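Side-chain contacts in 1-deoxy-D-xylulose 5-phosphate reductoisomerase (Moraxella catarrhalis, PDB 4ZQG), which catalyses the NADPH-dependent rearrangement and reduction of 1-deoxy-D-xylulose 5-phosphate to 2-C-methyl-D-erythritol 4-phosphate in the MEP pathway of isoprenoid synthesis: residues I222-A227 with A349-K354; N343-E348 with A404-L409; K200-A205 with L316-C321; K232-I237 with I337-A342. All coordinates share one frame; numbering follows the deposited sequence.

Contact 1. Residues I222-A227 with A349-K354; sequences ISIDSA and AFLAEK. With NAD (nicotinamide-adenine-dinucleotide), chain C; FOM (3-[formyl(hydroxy)amino]propylphosphonic acid), chain E.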
# COMPACT_ATOMS: atom_id res chain seq x y z
N ILE A 222 21.63 -8.02 -13.86
CA ILE A 222 20.48 -8.11 -13.00
C ILE A 222 19.72 -9.38 -13.34
O ILE A 222 19.25 -10.07 -12.47
CB ILE A 222 19.59 -6.82 -13.05
CG1 ILE A 222 18.76 -6.72 -11.78
CG2 ILE A 222 18.66 -6.79 -14.23
CD1 ILE A 222 17.97 -5.43 -11.65
N SER A 223 19.65 -9.76 -14.59
CA SER A 223 18.99 -10.99 -14.91
C SER A 223 19.63 -12.17 -14.17
O SER A 223 18.92 -12.95 -13.56
CB SER A 223 18.92 -11.21 -16.44
OG SER A 223 17.90 -10.37 -17.00
N ILE A 224 20.94 -12.29 -14.21
CA ILE A 224 21.63 -13.44 -13.57
C ILE A 224 21.56 -13.39 -12.04
O ILE A 224 21.37 -14.41 -11.35
CB ILE A 224 23.11 -13.50 -14.00
CG1 ILE A 224 23.23 -13.70 -15.53
CG2 ILE A 224 23.85 -14.62 -13.28
CD1 ILE A 224 22.77 -15.06 -16.01
N ASP A 225 21.70 -12.19 -11.54
CA ASP A 225 21.54 -11.92 -10.15
C ASP A 225 20.16 -12.34 -9.60
O ASP A 225 20.01 -12.72 -8.41
CB ASP A 225 21.76 -10.44 -9.93
CG ASP A 225 23.22 -10.06 -9.94
OD1 ASP A 225 24.11 -10.99 -9.88
OD2 ASP A 225 23.45 -8.80 -9.98
N SER A 226 19.14 -12.27 -10.44
CA SER A 226 17.82 -12.72 -10.05
C SER A 226 17.78 -14.25 -9.97
O SER A 226 17.28 -14.81 -9.02
CB SER A 226 16.78 -12.15 -11.00
OG SER A 226 15.55 -12.77 -10.74
N ALA A 227 18.35 -14.91 -10.97
CA ALA A 227 18.49 -16.37 -10.93
C ALA A 227 19.15 -16.94 -9.64
O ALA A 227 18.72 -17.96 -9.16
CB ALA A 227 19.26 -16.85 -12.17
N ALA A 349 32.04 -13.98 -15.65
CA ALA A 349 32.51 -15.34 -15.81
C ALA A 349 31.43 -16.38 -16.09
O ALA A 349 31.72 -17.38 -16.70
CB ALA A 349 33.34 -15.77 -14.60
N PHE A 350 30.21 -16.19 -15.61
CA PHE A 350 29.17 -17.17 -15.91
C PHE A 350 28.71 -17.04 -17.36
O PHE A 350 28.64 -18.02 -18.09
CB PHE A 350 27.97 -17.02 -14.99
CG PHE A 350 26.87 -17.99 -15.31
CD1 PHE A 350 27.02 -19.32 -14.98
CD2 PHE A 350 25.73 -17.58 -15.99
CE1 PHE A 350 26.03 -20.23 -15.30
CE2 PHE A 350 24.75 -18.48 -16.32
CZ PHE A 350 24.90 -19.81 -15.98
N LEU A 351 28.40 -15.80 -17.74
CA LEU A 351 28.01 -15.44 -19.11
C LEU A 351 29.08 -15.75 -20.20
O LEU A 351 28.75 -16.07 -21.35
CB LEU A 351 27.68 -13.95 -19.16
CG LEU A 351 26.57 -13.42 -18.27
CD1 LEU A 351 26.87 -11.95 -17.97
CD2 LEU A 351 25.20 -13.58 -18.93
N ALA A 352 30.35 -15.64 -19.82
CA ALA A 352 31.46 -16.08 -20.66
C ALA A 352 31.61 -17.61 -20.65
O ALA A 352 32.43 -18.15 -21.36
CB ALA A 352 32.75 -15.42 -20.21
N GLU A 353 30.82 -18.31 -19.83
CA GLU A 353 30.76 -19.79 -19.84
C GLU A 353 32.01 -20.43 -19.26
O GLU A 353 32.35 -21.54 -19.62
CB GLU A 353 30.45 -20.34 -21.25
CG GLU A 353 29.24 -19.66 -21.90
CD GLU A 353 28.72 -20.37 -23.15
OE1 GLU A 353 28.49 -19.67 -24.16
OE2 GLU A 353 28.54 -21.60 -23.14
N LYS A 354 32.64 -19.74 -18.32
CA LYS A 354 33.84 -20.22 -17.61
C LYS A 354 33.51 -20.93 -16.29
O LYS A 354 34.24 -21.84 -15.87
CB LYS A 354 34.82 -19.06 -17.35
CG LYS A 354 35.62 -18.60 -18.58
CD LYS A 354 36.33 -17.27 -18.35
CE LYS A 354 37.00 -16.74 -19.59
NZ LYS A 354 38.24 -17.53 -19.90
PA NAD C . 21.81 -2.72 -19.21
O1A NAD C . 22.93 -3.71 -19.17
O2A NAD C . 20.56 -2.99 -20.02
O5B NAD C . 22.34 -1.23 -19.54
C5B NAD C . 23.41 -0.60 -18.86
C4B NAD C . 23.65 0.82 -19.39
O4B NAD C . 24.86 1.30 -18.79
C3B NAD C . 23.83 0.89 -20.91
O3B NAD C . 23.26 2.08 -21.47
C2B NAD C . 25.34 0.91 -21.08
O2B NAD C . 25.78 1.72 -22.17
C1B NAD C . 25.88 1.48 -19.78
N9A NAD C . 27.17 0.84 -19.39
C8A NAD C . 27.40 -0.48 -19.33
N7A NAD C . 28.68 -0.74 -18.95
C5A NAD C . 29.29 0.43 -18.77
C6A NAD C . 30.66 0.82 -18.37
N6A NAD C . 31.60 -0.13 -18.10
N1A NAD C . 30.89 2.15 -18.31
C2A NAD C . 29.94 3.08 -18.62
N3A NAD C . 28.67 2.80 -18.99
C4A NAD C . 28.30 1.49 -19.07
O3 NAD C . 21.41 -2.49 -17.66
PN NAD C . 19.95 -2.42 -16.98
O1N NAD C . 19.47 -3.86 -16.94
O2N NAD C . 19.19 -1.27 -17.60
O5D NAD C . 20.45 -2.00 -15.51
C5D NAD C . 20.75 -0.64 -15.19
C4D NAD C . 20.83 -0.47 -13.67
O4D NAD C . 19.53 -0.39 -13.08
C3D NAD C . 21.52 -1.66 -13.03
O3D NAD C . 22.27 -1.16 -11.93
C2D NAD C . 20.40 -2.57 -12.60
O2D NAD C . 20.80 -3.44 -11.53
C1D NAD C . 19.31 -1.55 -12.24
N1N NAD C . 17.95 -2.09 -12.43
C2N NAD C . 17.52 -2.49 -13.66
C3N NAD C . 16.23 -3.04 -13.83
C7N NAD C . 15.70 -3.47 -15.17
O7N NAD C . 14.51 -3.66 -15.32
N7N NAD C . 16.54 -3.63 -16.20
C4N NAD C . 15.41 -3.15 -12.72
C5N NAD C . 15.87 -2.72 -11.50
C6N NAD C . 17.15 -2.19 -11.36
O2 FOM E . 15.03 -6.11 -9.61
N1 FOM E . 13.88 -6.20 -10.36
C1 FOM E . 13.03 -5.26 -10.40
O1 FOM E . 13.20 -4.24 -9.74
C2 FOM E . 13.69 -7.48 -11.04
C3 FOM E . 13.62 -8.40 -9.82
C4 FOM E . 13.64 -9.85 -10.21
PA1 FOM E . 13.70 -10.72 -8.66
OP1 FOM E . 12.32 -10.42 -7.91
OP2 FOM E . 14.70 -10.11 -7.79
OP3 FOM E . 13.96 -12.33 -8.78

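Contact 2. Residues N343-E348 with A404-L409; sequences NEIAVE and AKIKLL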
# COMPACT_ATOMS: atom_id res chain seq x y z
N ASN A 343 30.97 -10.70 -7.03
CA ASN A 343 29.81 -11.13 -7.80
C ASN A 343 29.84 -10.61 -9.24
O ASN A 343 29.56 -11.36 -10.17
CB ASN A 343 28.52 -10.68 -7.07
CG ASN A 343 27.25 -10.98 -7.84
OD1 ASN A 343 26.75 -12.14 -7.87
ND2 ASN A 343 26.70 -9.92 -8.47
N GLU A 344 30.18 -9.33 -9.42
CA GLU A 344 30.40 -8.74 -10.77
C GLU A 344 31.37 -9.57 -11.61
O GLU A 344 31.17 -9.65 -12.81
CB GLU A 344 30.93 -7.29 -10.69
CG GLU A 344 29.82 -6.24 -10.61
CD GLU A 344 30.28 -4.78 -10.67
OE1 GLU A 344 31.28 -4.47 -11.34
OE2 GLU A 344 29.59 -3.92 -10.06
N ILE A 345 32.38 -10.17 -10.95
CA ILE A 345 33.38 -11.00 -11.61
C ILE A 345 32.85 -12.39 -11.86
O ILE A 345 33.09 -12.94 -12.91
CB ILE A 345 34.74 -11.06 -10.82
CG1 ILE A 345 35.52 -9.73 -10.91
CG2 ILE A 345 35.61 -12.22 -11.29
CD1 ILE A 345 35.82 -9.21 -12.32
N ALA A 346 32.15 -13.00 -10.93
CA ALA A 346 31.67 -14.35 -11.24
C ALA A 346 30.49 -14.30 -12.24
O ALA A 346 30.17 -15.32 -12.86
CB ALA A 346 31.32 -15.13 -9.99
N VAL A 347 29.89 -13.13 -12.44
CA VAL A 347 28.86 -12.98 -13.52
C VAL A 347 29.46 -12.85 -14.92
O VAL A 347 29.05 -13.57 -15.82
CB VAL A 347 27.87 -11.81 -13.30
CG2 VAL A 347 26.95 -12.14 -12.13
N GLU A 348 30.45 -11.94 -15.08
CA GLU A 348 31.19 -11.83 -16.35
C GLU A 348 31.65 -13.25 -16.68
O GLU A 348 31.61 -13.67 -17.83
CB GLU A 348 32.42 -10.88 -16.27
CG GLU A 348 32.13 -9.42 -15.91
N ALA A 404 41.41 -14.55 -9.40
CA ALA A 404 42.30 -15.63 -8.94
C ALA A 404 41.53 -16.79 -8.37
O ALA A 404 41.87 -17.92 -8.62
CB ALA A 404 43.29 -15.12 -7.91
N LYS A 405 40.50 -16.51 -7.57
CA LYS A 405 39.69 -17.56 -6.98
C LYS A 405 39.04 -18.40 -8.06
O LYS A 405 38.91 -19.62 -7.92
CB LYS A 405 38.57 -16.97 -6.13
CG LYS A 405 38.97 -16.18 -4.89
CD LYS A 405 40.05 -16.84 -4.04
CE LYS A 405 40.24 -16.04 -2.74
NZ LYS A 405 40.86 -16.87 -1.67
N ILE A 406 38.63 -17.73 -9.13
CA ILE A 406 37.94 -18.40 -10.23
C ILE A 406 38.88 -19.39 -10.86
O ILE A 406 38.54 -20.57 -10.92
CB ILE A 406 37.38 -17.41 -11.27
CG1 ILE A 406 36.08 -16.80 -10.73
CG2 ILE A 406 37.10 -18.10 -12.60
CD1 ILE A 406 35.72 -15.48 -11.35
N LYS A 407 40.06 -18.91 -11.27
CA LYS A 407 41.12 -19.76 -11.85
C LYS A 407 41.47 -20.93 -10.92
O LYS A 407 41.58 -22.08 -11.35
CB LYS A 407 42.39 -18.94 -12.18
N LEU A 408 41.60 -20.65 -9.64
CA LEU A 408 41.88 -21.68 -8.67
C LEU A 408 40.81 -22.78 -8.63
O LEU A 408 41.15 -23.95 -8.42
CB LEU A 408 42.02 -21.06 -7.28
CG LEU A 408 43.43 -21.01 -6.67
CD1 LEU A 408 43.46 -20.14 -5.43
CD2 LEU A 408 43.96 -22.41 -6.37
N LEU A 409 39.53 -22.41 -8.80
CA LEU A 409 38.40 -23.34 -8.62
C LEU A 409 38.33 -24.35 -9.76
O LEU A 409 38.22 -25.56 -9.54
CB LEU A 409 37.05 -22.61 -8.50

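Contact 3. Residues K200-A205 with L316-C321; sequences KQMQNA and LDKFAC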
# COMPACT_ATOMS: atom_id res chain seq x y z
N LYS A 200 20.65 -29.40 -8.16
CA LYS A 200 21.29 -30.16 -9.22
C LYS A 200 21.03 -29.50 -10.57
O LYS A 200 21.95 -29.37 -11.38
CB LYS A 200 20.79 -31.62 -9.23
CG LYS A 200 21.08 -32.44 -7.95
CD LYS A 200 19.94 -32.41 -6.93
N GLN A 201 19.80 -29.07 -10.82
CA GLN A 201 19.45 -28.48 -12.13
C GLN A 201 19.99 -27.05 -12.34
O GLN A 201 20.15 -26.60 -13.49
CB GLN A 201 17.94 -28.56 -12.37
CG GLN A 201 17.51 -28.29 -13.81
CD GLN A 201 16.09 -28.75 -14.11
OE1 GLN A 201 15.34 -29.14 -13.20
NE2 GLN A 201 15.71 -28.70 -15.38
N MET A 202 20.26 -26.33 -11.25
CA MET A 202 20.90 -25.02 -11.33
C MET A 202 22.37 -25.19 -11.73
O MET A 202 22.87 -24.44 -12.57
CB MET A 202 20.83 -24.25 -10.00
CG MET A 202 19.45 -23.85 -9.51
SD MET A 202 19.61 -23.14 -7.84
CE MET A 202 19.88 -21.40 -8.13
N GLN A 203 23.05 -26.15 -11.08
CA GLN A 203 24.42 -26.54 -11.46
C GLN A 203 24.62 -26.49 -12.99
O GLN A 203 25.55 -25.83 -13.46
CB GLN A 203 24.77 -27.94 -10.90
CG GLN A 203 25.46 -27.94 -9.53
CD GLN A 203 25.16 -29.18 -8.65
OE1 GLN A 203 24.79 -30.25 -9.13
NE2 GLN A 203 25.31 -29.01 -7.34
N ASN A 204 23.73 -27.15 -13.73
CA ASN A 204 23.89 -27.36 -15.18
C ASN A 204 23.22 -26.31 -16.02
O ASN A 204 23.03 -26.50 -17.22
CB ASN A 204 23.29 -28.71 -15.60
CG ASN A 204 23.82 -29.88 -14.80
OD1 ASN A 204 24.27 -29.72 -13.66
ND2 ASN A 204 23.75 -31.07 -15.38
N ALA A 205 22.81 -25.21 -15.41
CA ALA A 205 22.09 -24.17 -16.12
C ALA A 205 22.89 -23.60 -17.29
O ALA A 205 24.06 -23.26 -17.15
CB ALA A 205 21.71 -23.05 -15.16
N LEU A 316 17.40 -20.71 2.01
CA LEU A 316 18.72 -20.08 2.07
C LEU A 316 19.86 -21.03 1.69
O LEU A 316 20.88 -20.58 1.15
CB LEU A 316 19.00 -19.49 3.46
CG LEU A 316 18.37 -18.16 3.92
CD1 LEU A 316 18.13 -17.20 2.78
CD2 LEU A 316 17.07 -18.38 4.70
N ASP A 317 19.70 -22.32 1.96
CA ASP A 317 20.70 -23.28 1.48
C ASP A 317 20.80 -23.12 -0.02
O ASP A 317 21.89 -22.94 -0.55
CB ASP A 317 20.36 -24.71 1.87
CG ASP A 317 20.32 -24.89 3.37
OD1 ASP A 317 19.66 -25.84 3.86
OD2 ASP A 317 20.94 -24.05 4.07
N LYS A 318 19.64 -23.14 -0.68
CA LYS A 318 19.59 -23.03 -2.12
C LYS A 318 19.99 -21.63 -2.63
O LYS A 318 20.57 -21.53 -3.69
CB LYS A 318 18.20 -23.44 -2.62
CG LYS A 318 18.07 -23.49 -4.13
CD LYS A 318 16.69 -23.07 -4.61
CE LYS A 318 15.73 -24.25 -4.79
NZ LYS A 318 15.43 -24.45 -6.24
N PHE A 319 19.74 -20.56 -1.89
CA PHE A 319 20.11 -19.22 -2.37
C PHE A 319 21.14 -18.55 -1.46
O PHE A 319 20.89 -17.50 -0.87
CB PHE A 319 18.87 -18.35 -2.51
CG PHE A 319 17.90 -18.85 -3.53
CD1 PHE A 319 16.68 -19.36 -3.14
CD2 PHE A 319 18.22 -18.84 -4.86
CE1 PHE A 319 15.78 -19.82 -4.08
CE2 PHE A 319 17.33 -19.29 -5.81
CZ PHE A 319 16.11 -19.78 -5.42
N ALA A 320 22.32 -19.18 -1.40
CA ALA A 320 23.41 -18.76 -0.53
C ALA A 320 23.80 -17.31 -0.72
O ALA A 320 24.19 -16.62 0.23
CB ALA A 320 24.61 -19.66 -0.77
N CYS A 321 23.69 -16.84 -1.96
CA CYS A 321 23.96 -15.46 -2.28
C CYS A 321 23.22 -14.53 -1.34
O CYS A 321 23.75 -13.49 -0.95
CB CYS A 321 23.58 -15.17 -3.73
SG CYS A 321 24.93 -15.58 -4.87

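Contact 4. Residues K232-I237 with I337-A342; sequences KGLELI and IALNTA. With MG (magnesium ion), chain D; FOM (3-[formyl(hydroxy)amino]propylphosphonic acid), chain E.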
# COMPACT_ATOMS: atom_id res chain seq x y z
N LYS A 232 18.42 -9.82 -4.72
CA LYS A 232 17.77 -9.47 -3.48
C LYS A 232 18.78 -9.08 -2.42
O LYS A 232 18.56 -8.14 -1.66
CB LYS A 232 16.88 -10.60 -3.00
CG LYS A 232 15.55 -10.13 -2.43
CD LYS A 232 14.89 -9.04 -3.26
CE LYS A 232 14.67 -9.50 -4.69
NZ LYS A 232 13.84 -8.51 -5.43
N GLY A 233 19.91 -9.77 -2.43
CA GLY A 233 21.04 -9.46 -1.55
C GLY A 233 21.42 -8.03 -1.67
O GLY A 233 21.59 -7.32 -0.69
N LEU A 234 21.56 -7.59 -2.90
CA LEU A 234 22.07 -6.26 -3.18
C LEU A 234 21.00 -5.26 -2.84
O LEU A 234 21.27 -4.16 -2.38
CB LEU A 234 22.42 -6.14 -4.68
CG LEU A 234 23.59 -7.01 -5.15
CD1 LEU A 234 23.71 -6.87 -6.64
CD2 LEU A 234 24.92 -6.61 -4.51
N GLU A 235 19.76 -5.66 -3.15
CA GLU A 235 18.62 -4.84 -2.86
C GLU A 235 18.47 -4.64 -1.35
O GLU A 235 18.11 -3.55 -0.89
CB GLU A 235 17.38 -5.45 -3.50
CG GLU A 235 17.34 -5.09 -4.98
CD GLU A 235 16.21 -5.71 -5.70
OE1 GLU A 235 15.40 -6.44 -5.09
OE2 GLU A 235 16.16 -5.49 -6.89
N LEU A 236 18.82 -5.68 -0.62
CA LEU A 236 18.86 -5.62 0.83
C LEU A 236 19.83 -4.52 1.30
O LEU A 236 19.46 -3.67 2.14
CB LEU A 236 19.16 -7.01 1.43
CG LEU A 236 19.57 -7.09 2.87
CD1 LEU A 236 18.45 -6.50 3.70
CD2 LEU A 236 19.79 -8.53 3.27
N ILE A 237 21.04 -4.49 0.74
CA ILE A 237 21.97 -3.47 1.14
C ILE A 237 21.54 -2.09 0.65
O ILE A 237 21.65 -1.12 1.40
CB ILE A 237 23.37 -3.81 0.66
CG1 ILE A 237 23.84 -5.07 1.38
CG2 ILE A 237 24.33 -2.66 0.91
CD1 ILE A 237 24.74 -5.94 0.52
N ILE A 337 31.40 -4.31 -0.83
CA ILE A 337 32.26 -4.19 -1.99
C ILE A 337 32.84 -5.54 -2.34
O ILE A 337 32.68 -6.03 -3.45
CB ILE A 337 33.35 -3.16 -1.71
CG1 ILE A 337 32.69 -1.79 -1.66
CG2 ILE A 337 34.46 -3.23 -2.77
CD1 ILE A 337 33.57 -0.72 -1.08
N ALA A 338 33.48 -6.19 -1.39
CA ALA A 338 33.91 -7.55 -1.62
C ALA A 338 32.75 -8.28 -2.25
O ALA A 338 32.93 -8.92 -3.25
CB ALA A 338 34.33 -8.22 -0.32
N LEU A 339 31.55 -8.14 -1.69
CA LEU A 339 30.39 -8.89 -2.17
C LEU A 339 30.02 -8.56 -3.61
O LEU A 339 29.89 -9.46 -4.43
CB LEU A 339 29.15 -8.62 -1.31
CG LEU A 339 27.86 -9.34 -1.75
CD1 LEU A 339 27.68 -10.65 -1.01
CD2 LEU A 339 26.64 -8.44 -1.57
N ASN A 340 29.80 -7.29 -3.86
CA ASN A 340 29.31 -6.85 -5.14
C ASN A 340 30.29 -7.09 -6.30
O ASN A 340 29.91 -7.67 -7.33
CB ASN A 340 29.01 -5.37 -5.12
CG ASN A 340 28.57 -4.89 -6.46
OD1 ASN A 340 27.64 -5.48 -7.05
ND2 ASN A 340 29.27 -3.90 -7.02
N THR A 341 31.54 -6.68 -6.08
CA THR A 341 32.62 -6.93 -7.02
C THR A 341 32.91 -8.41 -7.21
O THR A 341 32.99 -8.87 -8.33
CB THR A 341 33.91 -6.21 -6.64
OG1 THR A 341 33.64 -4.81 -6.53
CG2 THR A 341 34.95 -6.42 -7.67
N ALA A 342 33.09 -9.18 -6.16
CA ALA A 342 33.33 -10.59 -6.40
C ALA A 342 32.22 -11.06 -7.34
O ALA A 342 32.50 -11.63 -8.37
CB ALA A 342 33.34 -11.40 -5.11
MG MG D . 14.58 -4.68 -8.10
O2 FOM E . 15.03 -6.11 -9.61
N1 FOM E . 13.88 -6.20 -10.36
C1 FOM E . 13.03 -5.26 -10.40
O1 FOM E . 13.20 -4.24 -9.74
C2 FOM E . 13.69 -7.48 -11.04
C3 FOM E . 13.62 -8.40 -9.82
C4 FOM E . 13.64 -9.85 -10.21
PA1 FOM E . 13.70 -10.72 -8.66
OP1 FOM E . 12.32 -10.42 -7.91
OP2 FOM E . 14.70 -10.11 -7.79
OP3 FOM E . 13.96 -12.33 -8.78

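Contact 1. Residues I222-A227 with A349-K354
Ile-224 has CG1 anti to its carbonyl carbon (chi1 -62°), and Phe-350 has CG trans to its backbone N (chi1 178°). With these torsions the CD1 methyl of Ile-224 meets the phenyl ring at CD2 and CE2. Ile-224 CD1 lies 3.9 Å from Phe-350 CD2 and almost as near to CE2. The approach is oblique. Leu-351 meets another part of the same isoleucine. Its CD2 methyl is 3.9 Å from Ile-224 CG1, and the two side chains run past each other in opposite directions. Ile-224 therefore packs against two successive residues of the other segment. The contact is apolar, with no hydrogen bond between the segments.

Just beyond it the helix of Phe-350 ends in a Schellman motif. Glu-353 takes a positive phi of 72°, and Lys-354 N bonds back to Ala-349 O at 3.0 Å. The helix of Ile-224 also serves the active site. Ser-226 OG donates to the fosmidomycin phosphonate oxygen OP3 at 2.6 Å. Ile-222 CD1 rests 3.4 Å from C6N of the NAD nicotinamide ring.

The contact joins helix 220-228 to the C-terminal end of helix 333-351. Helix 207-211 packs against the same cluster, with Ala-210 on both Ile-224 and Phe-350 and Val-207 on Phe-350 and Leu-351. Helix 230-243 lies next to Ile-222 and Asp-225.

Contact 2. Residues N343-E348 with A404-L409
Ile-406 contributes the largest share of the surface buried here, ahead of Ile-345 and Ala-346. It reaches across from the C-terminal part of helix 387-409 towards helix 333-351. Its CG1 stands anti to the carbonyl carbon (chi1 -78°), and chi2 is near trans, which carries the CD1 methyl outwards as the leading atom. CD1 meets the CG2 branch of Ile-345. The modelled separation of Ile-406 CD1 and Ile-345 CG2 is 3.3 Å. This is short for two methyl groups, and the exact spacing is doubtful. The two isoleucines lie at a slant to each other.

The same CD1 methyl also faces main chain. Ile-406 CD1 is 4.2 Å from Ala-346 CA and 4.0 Å from Ile-345 O. Ala-346 presents little bulk, and the helix backbones come near each other at this point: Ala-346 CA and Ile-406 CA are 7.5 Å apart. The contact is small and rests on van der Waals packing, with no hydrogen bond across it. Two charged side chains nearby have partners outside the two segments. Glu-344 forms a salt bridge with Arg-399, about two turns before Ile-406 on the same helix. Lys-405 forms one with Asp-370.

The contact lies within the helical C-terminal part of the chain. Helix 359-368 packs beside it, with Ile-360 on Ala-346 and Ile-363 on Ile-406. Ile-355, from the loop leading into that helix, touches both Ala-346 and Ile-406, while Ala-402 of helix 387-409 lies against Ile-345.

Contact 3. Residues K200-A205 with L316-C321
The backbones stay well apart, with Met-202 CA and Lys-318 CA, the nearest pair, separated by 9.5 Å, and the gap is bridged by side chains, with Met-202 on one side and Lys-318 and Phe-319 on the other. The methionine chain leaves helix 199-203 with CG anti to the carbonyl carbon (chi1 -65°) and runs extended to the sulfur. It then bends at chi3, 90°, which turns the CE methyl out of line with the rest. The sulfur and the methyl therefore meet different residues. Met-202 SD lies 4.0 Å from Lys-318 CG, an approach at a slant. Met-202 CE lies 4.0 Å from Phe-319 CE2, with the two side chains roughly at right angles.

The two segments belong to different parts of the fold. Helix 199-203 follows strand 182-189 of the four-stranded mixed sheet in the central domain, which in this family carries the catalytic site. Residues 316-321 lead into helix 320-331 of the helical C-terminal region. Met-202 thus bridges the two, and Phe-194, in a loop of the central domain, also packs on it. Phe-319 is about 8 Å from the bound fosmidomycin.

Lys-318 and Phe-319 also pack on each other. Lys-318 CG sits 4.3 Å above the phenyl plane, over the ring centre. The aliphatic part of the lysine is thus shared between the thioether and the ring. Its chain is kinked at each of the last three torsions. Its amine is gripped by carbonyl groups of the central domain: Lys-318 NZ donates to Lys-197 O and Leu-195 O, and more weakly to Phe-194 O.

Contact 4. Residues K232-I237 with I337-A342
The magnesium and fosmidomycin site is built partly on helix 230-243 of the central, catalytic domain, and this contact packs that helix, through Leu-234 and Ile-237, on Leu-339 and Asn-340 of helix 333-351 in the helical C-terminal region. The segment axes run roughly antiparallel, at 145°, with a closest approach of 11.2 Å. The CD2 methyl of Leu-339 meets two partners. Leu-339 CD2 is 3.9 Å from Leu-234 CD2 and 3.8 Å from Ile-237 CD1. Both pairs meet at a slant.

Leu-234 CD2 also touches the amide oxygen of Asn-340, OD1, at 3.9 Å, and the two side chains are set nearly at right angles. The other end of that amide is held by its own helix, where ND2 donates to Glu-344. Val-133 of helix 130-146 packs on both Leu-234 and Asn-340.

Lys-232 and Glu-235 serve the ligand. Glu-235 OE2 binds magnesium at 2.1 Å, beside Asp-154, Glu-156 and the fosmidomycin atoms O1 and O2. Lys-232 NZ donates to fosmidomycin OP2 at 3.0 Å. The same amine forms a salt bridge with Glu-235 OE1 at 2.6 Å, reaching the carboxylate on its syn side, 17° out of plane.

Helix 333-351 runs through contacts 4, 2 and 1 in that order, and helix 320-331 of contact 3 precedes it in the chain. Contacts 1 and 2 have centres about 11 Å apart and touch directly: Asp-225 OD1 and Asn-343 ND2 lie 3.1 Å apart, a probable hydrogen bond, and Ala-349 CB packs on Ile-406 CD1 at 4.0 Å. Contact 3 reaches contact 1 through Met-202 CE, 3.8 Å from Ala-227 O. Contacts 1 and 4, centres about 15 Å apart, both reach fosmidomycin, from the successive helices 220-228 and 230-243. Contact 2 does not touch the ligands; the side chain of Ile-345 is about 12 Å from NAD.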